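Local coordinates for single-stranded DNA-binding protein (Mycobacterium smegmatis, PDB 5GQO), which probably binds single-stranded DNA through an OB-fold domain, four copies of which come together in the assembly, at residues F28-N33 with V53-R58; Q46-F51 with T75-G80; V96-H101 with T123-D128; G100-N105 with S116-R121. One frame throughout, in Å; residues are numbered along the deposited sequence.

Contact 1 (F28-N33 with V53-R58)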
loop_
_atom_site.group_PDB
_atom_site.type_symbol
_atom_site.label_atom_id
_atom_site.label_comp_id
_atom_site.label_asym_id
_atom_site.label_seq_id
_atom_site.Cartn_x
_atom_site.Cartn_y
_atom_site.Cartn_z
ATOM N N PHE B 28 4.320 1.432 3.521
ATOM C CA PHE B 28 3.722 2.730 3.402
ATOM C C PHE B 28 4.283 3.469 2.202
ATOM O O PHE B 28 5.497 3.383 1.908
ATOM C CB PHE B 28 4.019 3.492 4.668
ATOM C CG PHE B 28 3.428 4.878 4.703
ATOM C CD1 PHE B 28 2.052 5.059 4.647
ATOM C CD2 PHE B 28 4.226 5.981 4.800
ATOM C CE1 PHE B 28 1.483 6.324 4.697
ATOM C CE2 PHE B 28 3.673 7.258 4.881
ATOM C CZ PHE B 28 2.302 7.431 4.818
ATOM N N THR B 29 3.402 4.234 1.558
ATOM C CA THR B 29 3.736 5.106 0.469
ATOM C C THR B 29 3.077 6.441 0.663
ATOM O O THR B 29 1.930 6.496 1.029
ATOM C CB THR B 29 3.232 4.599 -0.832
ATOM O OG1 THR B 29 3.909 3.384 -1.177
ATOM C CG2 THR B 29 3.535 5.662 -1.918
ATOM N N VAL B 30 3.829 7.524 0.483
ATOM C CA VAL B 30 3.252 8.864 0.475
ATOM C C VAL B 30 3.821 9.672 -0.693
ATOM O O VAL B 30 4.992 9.574 -1.025
ATOM C CB VAL B 30 3.451 9.625 1.817
ATOM C CG1 VAL B 30 4.919 9.890 2.126
ATOM C CG2 VAL B 30 2.690 10.940 1.815
ATOM N N VAL B 31 2.961 10.456 -1.304
ATOM C CA VAL B 31 3.344 11.340 -2.398
ATOM C C VAL B 31 3.019 12.779 -1.947
ATOM O O VAL B 31 1.936 13.037 -1.456
ATOM C CB VAL B 31 2.521 11.009 -3.651
ATOM C CG1 VAL B 31 2.752 12.054 -4.707
ATOM C CG2 VAL B 31 2.839 9.595 -4.143
ATOM N N GLY B 32 3.956 13.704 -2.074
ATOM C CA GLY B 32 3.697 15.063 -1.627
ATOM C C GLY B 32 4.882 15.973 -1.883
ATOM O O GLY B 32 5.439 15.989 -2.974
ATOM N N ASN B 33 5.261 16.717 -0.853
ATOM C CA ASN B 33 6.310 17.712 -0.921
ATOM C C ASN B 33 7.102 17.719 0.360
ATOM O O ASN B 33 6.525 17.591 1.441
ATOM C CB ASN B 33 5.700 19.100 -1.106
ATOM C CG ASN B 33 5.074 19.252 -2.446
ATOM O OD1 ASN B 33 3.931 18.869 -2.645
ATOM N ND2 ASN B 33 5.848 19.740 -3.403
ATOM N N VAL B 53 7.387 15.697 5.339
ATOM C CA VAL B 53 6.631 15.620 4.080
ATOM C C VAL B 53 5.152 15.897 4.337
ATOM O O VAL B 53 4.582 15.380 5.300
ATOM C CB VAL B 53 6.757 14.260 3.358
ATOM C CG1 VAL B 53 5.868 14.234 2.104
ATOM C CG2 VAL B 53 8.187 14.017 2.943
ATOM N N ALA B 54 4.572 16.717 3.459
ATOM C CA ALA B 54 3.138 16.987 3.429
ATOM C C ALA B 54 2.571 16.366 2.187
ATOM O O ALA B 54 3.138 16.472 1.078
ATOM C CB ALA B 54 2.882 18.459 3.380
ATOM N N SER B 55 1.448 15.695 2.357
ATOM C CA SER B 55 0.806 15.110 1.216
ATOM C C SER B 55 -0.166 16.028 0.518
ATOM O O SER B 55 -1.038 16.629 1.151
ATOM C CB SER B 55 0.061 13.870 1.575
ATOM O OG SER B 55 0.206 13.015 0.455
ATOM N N ASN B 56 -0.044 15.996 -0.815
ATOM C CA ASN B 56 -0.831 16.781 -1.783
ATOM C C ASN B 56 -2.359 16.400 -1.931
ATOM O O ASN B 56 -2.857 16.235 -3.061
ATOM C CB ASN B 56 -0.063 16.816 -3.164
ATOM C CG ASN B 56 -0.042 15.456 -3.915
ATOM O OD1 ASN B 56 -0.421 14.404 -3.390
ATOM N ND2 ASN B 56 0.381 15.496 -5.171
ATOM N N SER B 57 -3.102 16.314 -0.819
ATOM C CA SER B 57 -4.510 15.911 -0.909
ATOM C C SER B 57 -5.330 17.103 -1.376
ATOM O O SER B 57 -4.910 18.254 -1.204
ATOM C CB SER B 57 -5.072 15.403 0.409
ATOM O OG SER B 57 -6.207 14.586 0.143
ATOM N N ARG B 58 -6.491 16.822 -1.956
ATOM C CA ARG B 58 -7.241 17.840 -2.650
ATOM C C ARG B 58 -8.665 17.859 -2.187
ATOM O O ARG B 58 -9.311 16.811 -2.131
ATOM C CB ARG B 58 -7.216 17.585 -4.151
ATOM C CG ARG B 58 -5.945 18.055 -4.842
ATOM C CD ARG B 58 -5.609 17.139 -6.016
ATOM N NE ARG B 58 -6.663 17.072 -7.049
ATOM C CZ ARG B 58 -7.403 15.997 -7.370
ATOM N NH1 ARG B 58 -7.256 14.816 -6.759
ATOM N NH2 ARG B 58 -8.311 16.107 -8.334
HETATM O O HOH W 1 0.052 10.141 -0.871
#

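Contact 2 (Q46-F51 with T75-G80)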
loop_
_atom_site.group_PDB
_atom_site.type_symbol
_atom_site.label_atom_id
_atom_site.label_comp_id
_atom_site.label_asym_id
_atom_site.label_seq_id
_atom_site.Cartn_x
_atom_site.Cartn_y
_atom_site.Cartn_z
ATOM N N GLN B 46 27.566 5.563 9.314
ATOM C CA GLN B 46 26.200 5.712 8.812
ATOM C C GLN B 46 25.717 7.151 8.735
ATOM O O GLN B 46 26.121 7.991 9.511
ATOM C CB GLN B 46 25.222 4.969 9.722
ATOM C CG GLN B 46 24.781 3.614 9.224
ATOM C CD GLN B 46 23.548 3.783 8.367
ATOM O OE1 GLN B 46 23.588 4.404 7.285
ATOM N NE2 GLN B 46 22.433 3.269 8.857
ATOM N N GLU B 47 24.783 7.399 7.841
ATOM C CA GLU B 47 24.276 8.748 7.629
ATOM C C GLU B 47 22.757 8.743 7.644
ATOM O O GLU B 47 22.135 7.870 7.033
ATOM C CB GLU B 47 24.741 9.220 6.267
ATOM C CG GLU B 47 24.892 10.737 6.101
ATOM C CD GLU B 47 25.368 11.097 4.690
ATOM O OE1 GLU B 47 26.299 10.420 4.203
ATOM O OE2 GLU B 47 24.791 12.005 4.040
ATOM N N LEU B 48 22.182 9.724 8.316
ATOM C CA LEU B 48 20.765 9.931 8.320
ATOM C C LEU B 48 20.459 11.272 7.662
ATOM O O LEU B 48 21.099 12.280 7.978
ATOM C CB LEU B 48 20.232 9.985 9.750
ATOM C CG LEU B 48 18.743 10.376 9.910
ATOM C CD1 LEU B 48 17.861 9.339 9.237
ATOM C CD2 LEU B 48 18.387 10.525 11.369
ATOM N N TYR B 49 19.423 11.285 6.828
ATOM C CA TYR B 49 18.910 12.505 6.265
ATOM C C TYR B 49 17.431 12.465 6.415
ATOM O O TYR B 49 16.751 11.568 5.933
ATOM C CB TYR B 49 19.285 12.545 4.819
ATOM C CG TYR B 49 19.242 13.898 4.194
ATOM C CD1 TYR B 49 20.138 14.881 4.576
ATOM C CD2 TYR B 49 18.345 14.183 3.165
ATOM C CE1 TYR B 49 20.118 16.123 3.970
ATOM C CE2 TYR B 49 18.319 15.408 2.554
ATOM C CZ TYR B 49 19.205 16.379 2.961
ATOM O OH TYR B 49 19.205 17.604 2.349
ATOM N N LYS B 50 16.907 13.441 7.115
ATOM C CA LYS B 50 15.552 13.386 7.498
ATOM C C LYS B 50 14.843 14.704 7.298
ATOM O O LYS B 50 15.440 15.776 7.355
ATOM C CB LYS B 50 15.468 12.949 8.937
ATOM C CG LYS B 50 16.059 13.885 9.941
ATOM C CD LYS B 50 15.561 13.537 11.331
ATOM C CE LYS B 50 14.265 14.258 11.682
ATOM N NZ LYS B 50 13.717 13.856 13.015
ATOM N N PHE B 51 13.543 14.631 7.079
ATOM C CA PHE B 51 12.806 15.805 6.675
ATOM C C PHE B 51 11.361 15.533 6.817
ATOM O O PHE B 51 10.931 14.394 7.042
ATOM C CB PHE B 51 13.187 16.181 5.216
ATOM C CG PHE B 51 13.146 15.030 4.227
ATOM C CD1 PHE B 51 11.994 14.731 3.586
ATOM C CD2 PHE B 51 14.240 14.262 3.967
ATOM C CE1 PHE B 51 11.903 13.658 2.693
ATOM C CE2 PHE B 51 14.181 13.203 3.046
ATOM C CZ PHE B 51 12.998 12.888 2.430
ATOM N N THR B 75 7.378 12.541 9.196
ATOM C CA THR B 75 8.821 12.691 9.170
ATOM C C THR B 75 9.344 11.487 8.381
ATOM O O THR B 75 8.906 10.379 8.613
ATOM C CB THR B 75 9.350 12.714 10.620
ATOM O OG1 THR B 75 8.812 13.847 11.298
ATOM C CG2 THR B 75 10.854 12.754 10.676
ATOM N N VAL B 76 10.256 11.714 7.455
ATOM C CA VAL B 76 10.858 10.658 6.650
ATOM C C VAL B 76 12.322 10.549 7.038
ATOM O O VAL B 76 12.982 11.569 7.182
ATOM C CB VAL B 76 10.811 11.009 5.166
ATOM C CG1 VAL B 76 11.366 9.882 4.355
ATOM C CG2 VAL B 76 9.387 11.299 4.746
ATOM N N ASN B 77 12.831 9.331 7.171
ATOM C CA ASN B 77 14.205 9.108 7.528
ATOM C C ASN B 77 14.869 8.335 6.419
ATOM O O ASN B 77 14.466 7.231 6.137
ATOM C CB ASN B 77 14.306 8.245 8.757
ATOM C CG ASN B 77 13.717 8.872 9.973
ATOM O OD1 ASN B 77 13.870 10.051 10.231
ATOM N ND2 ASN B 77 13.049 8.061 10.760
ATOM N N CYS B 78 15.920 8.886 5.822
ATOM C CA CYS B 78 16.694 8.166 4.854
ATOM C C CYS B 78 18.100 7.844 5.397
ATOM O O CYS B 78 18.720 8.642 6.094
ATOM C CB CYS B 78 16.813 9.022 3.614
ATOM S SG CYS B 78 15.259 9.670 3.022
ATOM N N TRP B 79 18.598 6.675 5.050
ATOM C CA TRP B 79 19.842 6.158 5.575
ATOM C C TRP B 79 20.693 5.714 4.414
ATOM O O TRP B 79 20.184 5.353 3.357
ATOM C CB TRP B 79 19.583 4.914 6.468
ATOM C CG TRP B 79 18.820 5.179 7.730
ATOM C CD1 TRP B 79 17.484 5.038 7.927
ATOM C CD2 TRP B 79 19.362 5.616 8.972
ATOM N NE1 TRP B 79 17.151 5.403 9.214
ATOM C CE2 TRP B 79 18.298 5.760 9.871
ATOM C CE3 TRP B 79 20.655 5.903 9.415
ATOM C CZ2 TRP B 79 18.494 6.178 11.188
ATOM C CZ3 TRP B 79 20.846 6.341 10.722
ATOM C CH2 TRP B 79 19.779 6.456 11.592
ATOM N N GLY B 80 21.996 5.694 4.607
ATOM C CA GLY B 80 22.868 5.019 3.644
ATOM C C GLY B 80 22.928 5.704 2.301
ATOM O O GLY B 80 22.918 6.955 2.198
#

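Contact 3 (V96-H101 with T123-D128)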
loop_
_atom_site.group_PDB
_atom_site.type_symbol
_atom_site.label_atom_id
_atom_site.label_comp_id
_atom_site.label_asym_id
_atom_site.label_seq_id
_atom_site.Cartn_x
_atom_site.Cartn_y
_atom_site.Cartn_z
ATOM N N VAL B 96 7.839 14.925 -3.911
ATOM C CA VAL B 96 8.467 13.636 -3.599
ATOM C C VAL B 96 7.525 12.464 -3.654
ATOM O O VAL B 96 6.341 12.582 -3.308
ATOM C CB VAL B 96 8.956 13.490 -2.119
ATOM C CG1 VAL B 96 10.416 13.336 -2.026
ATOM C CG2 VAL B 96 8.456 14.585 -1.218
ATOM N N VAL B 97 8.102 11.308 -3.969
ATOM C CA VAL B 97 7.461 10.004 -3.803
ATOM C C VAL B 97 8.291 9.304 -2.746
ATOM O O VAL B 97 9.501 9.194 -2.915
ATOM C CB VAL B 97 7.532 9.200 -5.096
ATOM C CG1 VAL B 97 6.905 7.828 -4.937
ATOM C CG2 VAL B 97 6.790 9.935 -6.171
ATOM N N VAL B 98 7.657 8.846 -1.676
ATOM C CA VAL B 98 8.356 8.156 -0.595
ATOM C C VAL B 98 7.731 6.772 -0.346
ATOM O O VAL B 98 6.512 6.650 -0.111
ATOM C CB VAL B 98 8.237 8.924 0.713
ATOM C CG1 VAL B 98 8.887 8.144 1.817
ATOM C CG2 VAL B 98 8.871 10.288 0.582
ATOM N N VAL B 99 8.576 5.748 -0.372
ATOM C CA VAL B 99 8.182 4.404 -0.084
ATOM C C VAL B 99 9.007 3.854 1.079
ATOM O O VAL B 99 10.198 4.083 1.117
ATOM C CB VAL B 99 8.431 3.513 -1.265
ATOM C CG1 VAL B 99 7.974 2.076 -0.965
ATOM C CG2 VAL B 99 7.681 4.062 -2.442
ATOM N N GLY B 100 8.367 3.153 2.025
ATOM C CA GLY B 100 9.107 2.498 3.096
ATOM C C GLY B 100 8.218 1.804 4.110
ATOM O O GLY B 100 7.269 1.138 3.759
ATOM N N HIS B 101 8.502 2.009 5.384
ATOM C CA HIS B 101 7.730 1.387 6.430
ATOM C C HIS B 101 7.400 2.408 7.462
ATOM O O HIS B 101 8.206 3.277 7.741
ATOM C CB HIS B 101 8.477 0.176 7.006
ATOM C CG HIS B 101 8.753 -0.875 5.984
ATOM N ND1 HIS B 101 7.825 -1.831 5.623
ATOM C CD2 HIS B 101 9.849 -1.121 5.243
ATOM C CE1 HIS B 101 8.328 -2.616 4.687
ATOM N NE2 HIS B 101 9.564 -2.221 4.460
ATOM N N THR B 123 12.735 3.448 2.084
ATOM C CA THR B 123 13.434 2.475 1.259
ATOM C C THR B 123 13.724 3.015 -0.144
ATOM O O THR B 123 14.678 2.624 -0.768
ATOM C CB THR B 123 12.443 1.269 1.121
ATOM O OG1 THR B 123 12.726 0.325 2.145
ATOM C CG2 THR B 123 12.473 0.562 -0.248
ATOM N N ALA B 124 12.837 3.853 -0.668
ATOM C CA ALA B 124 13.035 4.489 -1.953
ATOM C C ALA B 124 12.373 5.852 -1.897
ATOM O O ALA B 124 11.320 6.016 -1.306
ATOM C CB ALA B 124 12.438 3.656 -3.052
ATOM N N VAL B 125 13.064 6.850 -2.411
ATOM C CA VAL B 125 12.545 8.165 -2.504
ATOM C C VAL B 125 12.936 8.665 -3.873
ATOM O O VAL B 125 14.012 8.372 -4.372
ATOM C CB VAL B 125 13.167 9.096 -1.474
ATOM C CG1 VAL B 125 12.590 10.515 -1.597
ATOM C CG2 VAL B 125 12.915 8.591 -0.090
ATOM N N GLY B 126 12.059 9.424 -4.483
ATOM C CA GLY B 126 12.356 10.020 -5.763
ATOM C C GLY B 126 11.540 11.275 -5.869
ATOM O O GLY B 126 10.563 11.436 -5.142
ATOM N N PRO B 127 11.912 12.168 -6.787
ATOM C CA PRO B 127 11.068 13.279 -7.167
ATOM C C PRO B 127 9.797 12.752 -7.917
ATOM O O PRO B 127 9.838 11.699 -8.534
ATOM C CB PRO B 127 11.981 14.067 -8.093
ATOM C CG PRO B 127 12.827 13.049 -8.732
ATOM C CD PRO B 127 13.101 12.084 -7.640
ATOM N N ASP B 128 8.699 13.476 -7.853
ATOM C CA ASP B 128 7.439 13.057 -8.513
ATOM C C ASP B 128 7.476 13.607 -9.908
ATOM O O ASP B 128 7.301 14.810 -10.079
ATOM C CB ASP B 128 6.227 13.616 -7.746
ATOM C CG ASP B 128 4.870 13.200 -8.339
ATOM O OD1 ASP B 128 4.817 12.513 -9.371
ATOM O OD2 ASP B 128 3.827 13.550 -7.729
#

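Contact 4 (G100-N105 with S116-R121)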
loop_
_atom_site.group_PDB
_atom_site.type_symbol
_atom_site.label_atom_id
_atom_site.label_comp_id
_atom_site.label_asym_id
_atom_site.label_seq_id
_atom_site.Cartn_x
_atom_site.Cartn_y
_atom_site.Cartn_z
ATOM N N GLY B 100 8.367 3.153 2.025
ATOM C CA GLY B 100 9.107 2.498 3.096
ATOM C C GLY B 100 8.218 1.804 4.110
ATOM O O GLY B 100 7.269 1.138 3.759
ATOM N N HIS B 101 8.502 2.009 5.384
ATOM C CA HIS B 101 7.730 1.387 6.430
ATOM C C HIS B 101 7.400 2.408 7.462
ATOM O O HIS B 101 8.206 3.277 7.741
ATOM C CB HIS B 101 8.477 0.176 7.006
ATOM C CG HIS B 101 8.753 -0.875 5.984
ATOM N ND1 HIS B 101 7.825 -1.831 5.623
ATOM C CD2 HIS B 101 9.849 -1.121 5.243
ATOM C CE1 HIS B 101 8.328 -2.616 4.687
ATOM N NE2 HIS B 101 9.564 -2.221 4.460
ATOM N N LEU B 102 6.208 2.309 8.037
ATOM C CA LEU B 102 5.743 3.330 8.994
ATOM C C LEU B 102 5.882 2.908 10.467
ATOM O O LEU B 102 5.646 1.743 10.785
ATOM C CB LEU B 102 4.271 3.606 8.684
ATOM C CG LEU B 102 3.662 4.851 9.323
ATOM C CD1 LEU B 102 4.312 6.101 8.777
ATOM C CD2 LEU B 102 2.214 4.826 8.958
ATOM N N TYR B 103 6.230 3.844 11.334
ATOM C CA TYR B 103 6.605 3.573 12.747
ATOM C C TYR B 103 6.002 4.652 13.573
ATOM O O TYR B 103 5.875 5.767 13.085
ATOM C CB TYR B 103 8.166 3.613 13.024
ATOM C CG TYR B 103 8.844 2.491 12.325
ATOM C CD1 TYR B 103 8.759 1.170 12.838
ATOM C CD2 TYR B 103 9.500 2.685 11.094
ATOM C CE1 TYR B 103 9.334 0.077 12.163
ATOM C CE2 TYR B 103 10.079 1.582 10.405
ATOM C CZ TYR B 103 9.983 0.283 10.937
ATOM O OH TYR B 103 10.533 -0.777 10.255
ATOM N N THR B 104 5.634 4.343 14.821
ATOM C CA THR B 104 5.375 5.403 15.796
ATOM C C THR B 104 6.470 5.331 16.855
ATOM O O THR B 104 6.806 4.272 17.371
ATOM C CB THR B 104 3.947 5.355 16.466
ATOM O OG1 THR B 104 3.450 4.038 16.478
ATOM C CG2 THR B 104 2.913 6.153 15.701
ATOM N N ASN B 105 6.951 6.497 17.215
ATOM C CA ASN B 105 7.914 6.685 18.279
ATOM C C ASN B 105 7.284 7.470 19.386
ATOM O O ASN B 105 6.859 8.603 19.129
ATOM C CB ASN B 105 9.033 7.529 17.721
ATOM C CG ASN B 105 10.249 6.737 17.399
ATOM O OD1 ASN B 105 10.270 5.497 17.461
ATOM N ND2 ASN B 105 11.280 7.458 16.995
ATOM N N SER B 116 4.874 11.584 21.090
ATOM C CA SER B 116 4.644 10.507 20.074
ATOM C C SER B 116 4.576 11.004 18.628
ATOM O O SER B 116 3.755 11.832 18.309
ATOM C CB SER B 116 3.391 9.666 20.335
ATOM O OG SER B 116 2.925 9.114 19.108
ATOM N N SER B 117 5.451 10.487 17.762
ATOM C CA SER B 117 5.597 10.992 16.393
ATOM C C SER B 117 5.610 9.855 15.370
ATOM O O SER B 117 6.165 8.787 15.609
ATOM C CB SER B 117 6.885 11.797 16.258
ATOM O OG SER B 117 8.021 10.939 16.131
ATOM N N VAL B 118 5.007 10.115 14.221
ATOM C CA VAL B 118 4.838 9.117 13.194
ATOM C C VAL B 118 5.885 9.315 12.123
ATOM O O VAL B 118 6.067 10.414 11.634
ATOM C CB VAL B 118 3.410 9.179 12.650
ATOM C CG1 VAL B 118 3.340 9.943 11.371
ATOM C CG2 VAL B 118 2.892 7.768 12.450
ATOM N N GLU B 119 6.641 8.259 11.826
ATOM C CA GLU B 119 7.828 8.393 11.000
ATOM C C GLU B 119 7.938 7.287 9.999
ATOM O O GLU B 119 7.474 6.177 10.244
ATOM C CB GLU B 119 9.078 8.356 11.868
ATOM C CG GLU B 119 9.202 9.553 12.800
ATOM C CD GLU B 119 10.429 9.459 13.673
ATOM O OE1 GLU B 119 11.426 8.845 13.248
ATOM O OE2 GLU B 119 10.386 9.982 14.794
ATOM N N VAL B 120 8.574 7.592 8.879
ATOM C CA VAL B 120 8.772 6.628 7.847
ATOM C C VAL B 120 10.238 6.235 7.736
ATOM O O VAL B 120 11.105 7.106 7.641
ATOM C CB VAL B 120 8.352 7.226 6.487
ATOM C CG1 VAL B 120 8.592 6.223 5.354
ATOM C CG2 VAL B 120 6.919 7.670 6.534
ATOM N N ARG B 121 10.527 4.939 7.758
ATOM C CA ARG B 121 11.868 4.492 7.399
ATOM C C ARG B 121 11.827 4.253 5.904
ATOM O O ARG B 121 11.353 3.194 5.461
ATOM C CB ARG B 121 12.280 3.197 8.113
ATOM C CG ARG B 121 13.545 2.539 7.546
ATOM C CD ARG B 121 14.554 2.315 8.635
ATOM N NE ARG B 121 14.363 1.023 9.280
ATOM C CZ ARG B 121 14.208 0.828 10.610
ATOM N NH1 ARG B 121 14.205 1.824 11.519
ATOM N NH2 ARG B 121 14.062 -0.416 11.030
HETATM O O HOH W 2 12.229 -1.096 7.889
#

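Contact 1 (F28-N33 with V53-R58)
Ser55 reaches across to the backbone of Val31 at a corner of the OB-fold barrel, where the chain leaves strand 27-31 and bends at Gly32 to run back alongside strand 46-55. The two short strand segments are steeply inclined, 80° between their directions, so the contact is less a flat sheet than a crossing secured by side chains and a short ladder. Ser55 is the side chain to follow. Its CB lies 3.7 Å from Val31 O and 3.9 Å from Val30 CG2, the methyl that stands beside the carbonyl carbon of Val30. The serine torsion lies off the staggered positions (chi1 -145°), and this turn carries OG round to the carbonyl of Val31, where OG donates a hydrogen bond of 2.6 Å to Val31 O. The hydroxyl is tilted out of the carbonyl plane, and OG also touches Val30 CG2, at 3.5 Å. A water gives OG a second partner by donating to it, and accepts from Val31 N, so one valine is gripped by both its N-H and its C=O. OG also shares a weak hydrogen bond with Thr26 OG1 of the second subunit. Beyond the corner the backbones close up: Gly32, lacking a side chain, brings its CA within 3.1 Å of Ala54 O. Asn33 then pairs with Ala54 in an antiparallel hydrogen-bonded pair, while its amide turns to Arg131 and Gly93. Deeper in, Val53 CG1 rests 4.4 Å from Val30 CG1 and 3.5 Å from Asn33 O, the same oxygen that accepts Ala54 N at 2.9 Å.

Contact 2 (Q46-F51 with T75-G80)
Leu48 lies obliquely across Trp79, its neighbour in an antiparallel non-hydrogen-bonded pair, and the leucine CD1 sits over one face of the indole. CD1 is 3.9 Å from the centre of the Trp79 six-membered ring and 20° off the ring normal, a CH-pi contact. The indole owes its place to a CG anti to its carbonyl carbon (chi1 -66°). Gln46 crosses the same side chain at about a right angle, with amide and ring planes 45° apart and Gln46 NE2 3.2 Å from Trp79 CE3. Beyond, Lys50 and Asn77 run side by side and point the same way, while Asn77 ND2 turns to Glu119. On the barrel interior side, the Phe51 ring has Val76 CB over one face, 4.2 Å from its centroid, and the sulfur of Cys78 comes obliquely, with SG 3.7 Å from Phe51 CE2. Tyr49 leans away toward helix 80-89 and Pro38, which belongs to a calcium site seen in this protein, though no calcium is bound to this chain. Between the faces, Tyr49 with Cys78 and Phe51 with Val76 each exchange two backbone bonds, the straightest being Val76 N to Phe51 O at 2.8 Å. The chemistry is two-sided: Tyr49, Phe51, Val76 and Cys78 are buried within, while outside Leu48 lies on Trp79 with polar Lys50 and Asn77 beside, a face consistent with the aromatic DNA contacts of bacterial SSBs.

Contact 3 (V96-H101 with T123-D128)
Val97 and Val99 pair with Gly126 and Ala124 in an antiparallel ladder, whose strand segments run at 176° to each other, that brings strand 124-126 against strand 95-105 in the OB-fold sheet. Two backbone bonds join Val97 to Gly126, the shorter running from Val97 N to Gly126 O at 2.7 Å. At the other end lies a classic beta bulge: Val99 O accepts from both Thr123 N, at 2.8 Å, and Ala124 N, at 3.2 Å. The first donor lies in the carbonyl plane and the second is tilted 30° from it, so one oxygen holds two successive residues where the chain turns its corner at Thr123. Of the side chains, Val125 does the inward packing. Its CG1, anti to the backbone N (chi1 180°), meets Val96 CG1 at 3.6 Å, the valines crossing obliquely, and Val98 CG2 at 4.3 Å. Val97 CG2 lies against Asp128 CB, at 4.0 Å and about a right angle, while the carboxylate of Asp128 is taken by Ser130 and Arg131. On the Val98 and Val125 side, helix 80-89 lays Leu82 and Val86 against Val125, and strand 27-31 packs Val30 on Val98; on the other, Val97 and Val99 meet Val97 of the third subunit.

Contact 4 (G100-N105 with S116-R121)
Ser116, at the start of the returning arm of the hairpin formed by strands 95-105 and 117-122, brings its CA within 3.1 Å of Asn105 O. Ser117 follows as a hydrogen-bonded pair with Asn105, its N donating to that same oxygen at 2.7 Å. Val118 turns to the other face, where its CG2 packs on Thr104 CG2 at 3.6 Å; the Thr104 hydroxyl bonds to the backbone N of Tyr73 of the second subunit. Glu119 exchanges two backbone bonds with Tyr103, and its carboxylate, held by Asn77, stands at 78° to the Asn105 amide plane. Val120 CG2 meets Leu102 CD1 at 3.8 Å, on the side where Phe28 also packs. Arg121 closes the run. Its CB touches the edge of the Tyr103 ring, 3.6 Å from CE2, and bends at chi2 and chi3 fold the chain back until the guanidinium lies 27° from the ring plane, one face toward Tyr103. A water donates to Tyr103 OH at 2.9 Å and accepts weakly from Arg121 NE. Chemistry therefore separates by face: mostly aliphatic on the Leu102, Val118 and Val120 side, polar and charged with Tyr103 on the other, where the tyrosine OH, hydrogen-bonded to Glu25, sits between that carboxylate and Arg121, whose opposite charges probably offset each other.

How the contacts relate
From the N terminus, strand 27-31 opens contact 1, which closes on the end of strand 46-55; before it closes, contact 2 has already begun on the same strand, so the two loops cross. Contact 2 ends on strand 73-79, and Val53 CG2 and Val76 CG2 pack together between them. Contacts 3 and 4 come later and start from the same region of strand 95-105, sharing Gly100 and His101. Contact 4 closes first, within the span of contact 3. Strand 27-31 bonds to strand 95-105, linking contact 1 to both, while Thr75 and Asn77 bond to Val120 and join contact 2 to contact 4. Strands 27-31, 46-55, 73-79, 95-105, 117-122 and 124-126 are thereby tied into one curled sheet.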